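Local coordinates for protein 5-dehydro-2-deoxygluconokinase (Bacillus halodurans C-125, PDB 2QCV) that probably phosphorylates 5-dehydro-2-deoxy-D-gluconate with ATP, a step in the breakdown of myo-inositol to acetyl-CoA, at residues A[41-45]-A[46-50]; A[156-159]-A[160-164]. All coordinates share one frame; numbering follows the deposited sequence.

Interaction 1: residues A[41-45]-A[46-50]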
loop_
_atom_site.group_PDB
_atom_site.type_symbol
_atom_site.label_atom_id
_atom_site.label_comp_id
_atom_site.label_asym_id
_atom_site.label_seq_id
_atom_site.Cartn_x
_atom_site.Cartn_y
_atom_site.Cartn_z
ATOM N N LYS A 41 2.776 14.567 -27.915
ATOM C CA LYS A 41 1.975 14.770 -26.709
ATOM C C LYS A 41 0.592 15.340 -27.025
ATOM O O LYS A 41 0.466 16.413 -27.632
ATOM C CB LYS A 41 2.694 15.749 -25.794
ATOM C CG LYS A 41 2.112 15.912 -24.433
ATOM C CD LYS A 41 2.857 16.928 -23.613
ATOM C CE LYS A 41 2.589 18.339 -24.104
ATOM N NZ LYS A 41 3.303 19.361 -23.308
ATOM N N TYR A 42 -0.436 14.627 -26.570
ATOM C CA TYR A 42 -1.824 15.052 -26.709
ATOM C C TYR A 42 -2.549 14.876 -25.374
ATOM O O TYR A 42 -2.108 14.117 -24.500
ATOM C CB TYR A 42 -2.531 14.214 -27.761
ATOM C CG TYR A 42 -2.027 14.433 -29.133
ATOM C CD1 TYR A 42 -2.471 15.504 -29.887
ATOM C CD2 TYR A 42 -1.112 13.578 -29.691
ATOM C CE1 TYR A 42 -2.002 15.711 -31.154
ATOM C CE2 TYR A 42 -0.636 13.782 -30.954
ATOM C CZ TYR A 42 -1.071 14.847 -31.675
ATOM O OH TYR A 42 -0.601 15.026 -32.947
ATOM N N VAL A 43 -3.677 15.564 -25.213
ATOM C CA VAL A 43 -4.566 15.243 -24.100
ATOM C C VAL A 43 -5.284 13.947 -24.514
ATOM O O VAL A 43 -5.740 13.797 -25.673
ATOM C CB VAL A 43 -5.629 16.341 -23.825
ATOM C CG1 VAL A 43 -6.620 15.875 -22.726
ATOM C CG2 VAL A 43 -4.961 17.683 -23.471
ATOM N N GLY A 44 -5.428 13.037 -23.575
ATOM C CA GLY A 44 -6.248 11.825 -23.803
ATOM C C GLY A 44 -7.123 11.516 -22.616
ATOM O O GLY A 44 -7.288 12.352 -21.724
ATOM N N GLY A 45 -7.705 10.316 -22.620
ATOM C CA GLY A 45 -8.660 9.935 -21.598
ATOM C C GLY A 45 -10.009 10.046 -22.247
ATOM O O GLY A 45 -10.330 11.066 -22.873
ATOM N N SER A 46 -10.824 9.003 -22.095
ATOM C CA SER A 46 -12.148 8.980 -22.765
ATOM C C SER A 46 -13.055 10.208 -22.531
ATOM O O SER A 46 -13.454 10.834 -23.509
ATOM C CB SER A 46 -12.878 7.680 -22.459
ATOM O OG SER A 46 -14.209 7.777 -22.901
ATOM N N PRO A 47 -13.382 10.567 -21.263
ATOM C CA PRO A 47 -14.228 11.758 -21.125
ATOM C C PRO A 47 -13.606 13.075 -21.591
ATOM O O PRO A 47 -14.319 13.928 -22.091
ATOM C CB PRO A 47 -14.588 11.793 -19.642
ATOM C CG PRO A 47 -13.616 10.916 -18.974
ATOM C CD PRO A 47 -13.086 9.940 -19.967
ATOM N N ALA A 48 -12.304 13.248 -21.418
ATOM C CA ALA A 48 -11.580 14.377 -21.983
ATOM C C ALA A 48 -11.709 14.455 -23.500
ATOM O O ALA A 48 -12.019 15.519 -24.077
ATOM C CB ALA A 48 -10.059 14.339 -21.529
ATOM N N ASN A 49 -11.463 13.338 -24.174
ATOM C CA ASN A 49 -11.610 13.268 -25.617
ATOM C C ASN A 49 -13.023 13.616 -26.054
ATOM O O ASN A 49 -13.229 14.263 -27.088
ATOM C CB ASN A 49 -11.310 11.848 -26.127
ATOM C CG ASN A 49 -9.879 11.507 -26.088
ATOM O OD1 ASN A 49 -8.996 12.388 -26.025
ATOM N ND2 ASN A 49 -9.604 10.185 -26.111
ATOM N N ILE A 50 -14.002 13.147 -25.290
ATOM C CA ILE A 50 -15.404 13.380 -25.657
ATOM C C ILE A 50 -15.698 14.890 -25.550
ATOM O O ILE A 50 -16.309 15.465 -26.452
ATOM C CB ILE A 50 -16.392 12.543 -24.805
ATOM C CG1 ILE A 50 -16.238 11.064 -25.155
ATOM C CG2 ILE A 50 -17.879 12.982 -25.052
ATOM C CD1 ILE A 50 -17.036 10.111 -24.231
#
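Ser46, first residue of helix 46-56, follows Gly45 directly and turns its hydroxyl away from the strand: with OG anti to the backbone N, it is hydrogen-bonded to Asp273 OD1. Pro47 follows in the first turn, where the lack of an amide hydrogen costs no helical bond; its ring touches Gly45 only lightly and packs on Ser145. Ala48 is the residue whose CB is directed back at the incoming strand. Ala48 CB sits 3.4 Å from Gly44 O, a plain van der Waals contact. Val43 CG1 lies 4.0 Å from Ala48 CB, and these two side chains form a small apolar patch, with Met80 of helix 71-82 against Ala48 and Phe75 and Tyr79 against Val43. Asn49 closes the turn: Gly45 O, at the N-cap position, accepts from Asn49 N at 2.9 Å, the almost straight i to i+4 bond of the first turn. CG of Asn49 lies beside its own backbone N (chi1 -73°), which brings the amide back over the cap; Asn49 OD1 comes 3.6 Å from Gly44 CA, while ND2 is hydrogen-bonded to Asp273 OD2. Asp273 thus grips both Ser46 and Asn49 through its two carboxylate oxygens. Gly45 makes the bend with a positive phi of 103°, and strand 41-44 and helix 46-50 stand nearly at right angles (98°). The Gly-Gly turn leading from the lid sheet into a helix of the main domain is characteristic of PfkB-family sugar kinases, in which this glycine-rich region lies near the sugar-binding cleft.

Interaction 2: residues A[156-159]-A[160-164]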
loop_
_atom_site.group_PDB
_atom_site.type_symbol
_atom_site.label_atom_id
_atom_site.label_comp_id
_atom_site.label_asym_id
_atom_site.label_seq_id
_atom_site.Cartn_x
_atom_site.Cartn_y
_atom_site.Cartn_z
ATOM N N GLU A 156 -16.749 6.913 -6.006
ATOM C CA GLU A 156 -17.762 7.622 -5.187
ATOM C C GLU A 156 -18.055 9.037 -5.686
ATOM O O GLU A 156 -19.202 9.510 -5.587
ATOM C CB GLU A 156 -17.358 7.687 -3.709
ATOM C CG GLU A 156 -17.210 6.377 -3.077
ATOM C CD GLU A 156 -15.875 5.700 -3.384
ATOM O OE1 GLU A 156 -14.862 6.320 -3.158
ATOM O OE2 GLU A 156 -15.873 4.533 -3.731
ATOM N N ALA A 157 -17.036 9.712 -6.227
ATOM C CA ALA A 157 -17.238 10.991 -6.863
ATOM C C ALA A 157 -18.226 10.843 -8.025
ATOM O O ALA A 157 -19.125 11.665 -8.185
ATOM C CB ALA A 157 -15.877 11.593 -7.386
ATOM N N VAL A 158 -18.064 9.795 -8.833
ATOM C CA VAL A 158 -18.979 9.557 -9.953
ATOM C C VAL A 158 -20.376 9.242 -9.456
ATOM O O VAL A 158 -21.367 9.760 -9.976
ATOM C CB VAL A 158 -18.472 8.422 -10.859
ATOM C CG1 VAL A 158 -19.514 8.026 -11.877
ATOM C CG2 VAL A 158 -17.119 8.872 -11.573
ATOM N N LEU A 159 -20.479 8.379 -8.449
ATOM C CA LEU A 159 -21.806 8.049 -7.924
ATOM C C LEU A 159 -22.508 9.321 -7.388
ATOM O O LEU A 159 -23.751 9.489 -7.546
ATOM C CB LEU A 159 -21.701 6.911 -6.898
ATOM C CG LEU A 159 -21.255 5.526 -7.412
ATOM C CD1 LEU A 159 -21.065 4.548 -6.218
ATOM C CD2 LEU A 159 -22.281 5.013 -8.400
ATOM N N LYS A 160 -21.750 10.199 -6.724
ATOM C CA LYS A 160 -22.296 11.459 -6.239
ATOM C C LYS A 160 -22.766 12.335 -7.396
ATOM O O LYS A 160 -23.889 12.850 -7.396
ATOM C CB LYS A 160 -21.282 12.228 -5.386
ATOM C CG LYS A 160 -21.765 13.634 -5.057
ATOM C CD LYS A 160 -20.821 14.289 -4.055
ATOM C CE LYS A 160 -21.239 15.764 -3.797
ATOM N NZ LYS A 160 -20.356 16.384 -2.716
ATOM N N ALA A 161 -21.920 12.482 -8.408
ATOM C CA ALA A 161 -22.276 13.254 -9.630
ATOM C C ALA A 161 -23.588 12.809 -10.276
ATOM O O ALA A 161 -24.423 13.647 -10.613
ATOM C CB ALA A 161 -21.115 13.207 -10.648
ATOM N N ILE A 162 -23.794 11.498 -10.379
ATOM C CA ILE A 162 -24.998 10.927 -10.979
ATOM C C ILE A 162 -26.228 11.323 -10.156
ATOM O O ILE A 162 -27.216 11.797 -10.699
ATOM C CB ILE A 162 -24.895 9.373 -11.115
ATOM C CG1 ILE A 162 -23.840 8.997 -12.170
ATOM C CG2 ILE A 162 -26.277 8.777 -11.475
ATOM C CD1 ILE A 162 -23.359 7.558 -12.067
ATOM N N ARG A 163 -26.150 11.173 -8.834
ATOM C CA ARG A 163 -27.247 11.588 -7.953
ATOM C C ARG A 163 -27.630 13.069 -8.107
ATOM O O ARG A 163 -28.797 13.417 -8.219
ATOM C CB ARG A 163 -26.929 11.280 -6.515
ATOM C CG ARG A 163 -28.089 11.628 -5.554
ATOM C CD ARG A 163 -27.709 11.260 -4.147
ATOM N NE ARG A 163 -27.541 9.819 -3.949
ATOM C CZ ARG A 163 -28.539 8.951 -3.810
ATOM N NH1 ARG A 163 -29.801 9.344 -3.906
ATOM N NH2 ARG A 163 -28.271 7.675 -3.649
ATOM N N LEU A 164 -26.627 13.925 -8.118
ATOM C CA LEU A 164 -26.806 15.349 -8.266
ATOM C C LEU A 164 -27.378 15.682 -9.630
ATOM O O LEU A 164 -28.308 16.499 -9.737
ATOM C CB LEU A 164 -25.442 16.059 -8.033
ATOM C CG LEU A 164 -25.067 16.400 -6.606
ATOM C CD1 LEU A 164 -25.335 15.262 -5.635
ATOM C CD2 LEU A 164 -23.595 16.814 -6.597
#
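Lys160 and Leu159 sit at the middle of helix 154-167, the connecting helix of a beta-alpha-beta unit between strands 139-145 and 171-175, and together with Ile162 they bury the most surface in this contact. Lys160 N donates to Glu156 O at 2.9 Å, and Lys160 CB rests 3.4 Å from that same oxygen. The rest of the chain runs fully extended, with CG anti to the backbone N (chi1 171°), carrying NZ away from the helix to Pro128 O and to a salt bridge with Glu187 of a third subunit. Leu159 takes part mainly through its backbone: Leu159 O accepts from Arg163 N over 3.2 Å, while its side chain packs on Val196 and Gln199 of helix 186-199 and on Val191 of the third subunit. Arg163, one turn on, bends at chi3, and its NH1 forms a salt bridge with Glu198 of the third subunit, so this flank of the helix belongs to the subunit interface. The flank bearing Val158, Ala161 and Ile162 packs on strand 139-145, and Ile162 also reaches helix 186-199. Here the backbone bond from Ile162 N to Val158 O (3.0 Å) is accompanied by side-chain contact. CG1 of Ile162 is 3.4 Å from Val158 O, and the two side chains meet at an oblique angle, Ile162 CD1 lying 3.9 Å from Val158 CG1.

From the N terminus, interaction 1 comes first, at the passage from strand 38-44, outermost within this chain in the four-stranded sheet, into helix 46-56. Interaction 2 follows more than a hundred residues later, within helix 154-167. Each is made by one continuous stretch, so neither encloses a long loop; they stand in series and neither nest nor cross. Their centres lie 21 Å apart and their nearest atoms about 8 Å, without touching. Both reach strand 139-145 of the nine-stranded sheet: residues 46-50 through Pro47 and Ile50, residues 156-164 through Val158, Ala161 and Ile162. Both also border neighbouring subunits, interaction 1 the second subunit through Lys41, interaction 2 the third.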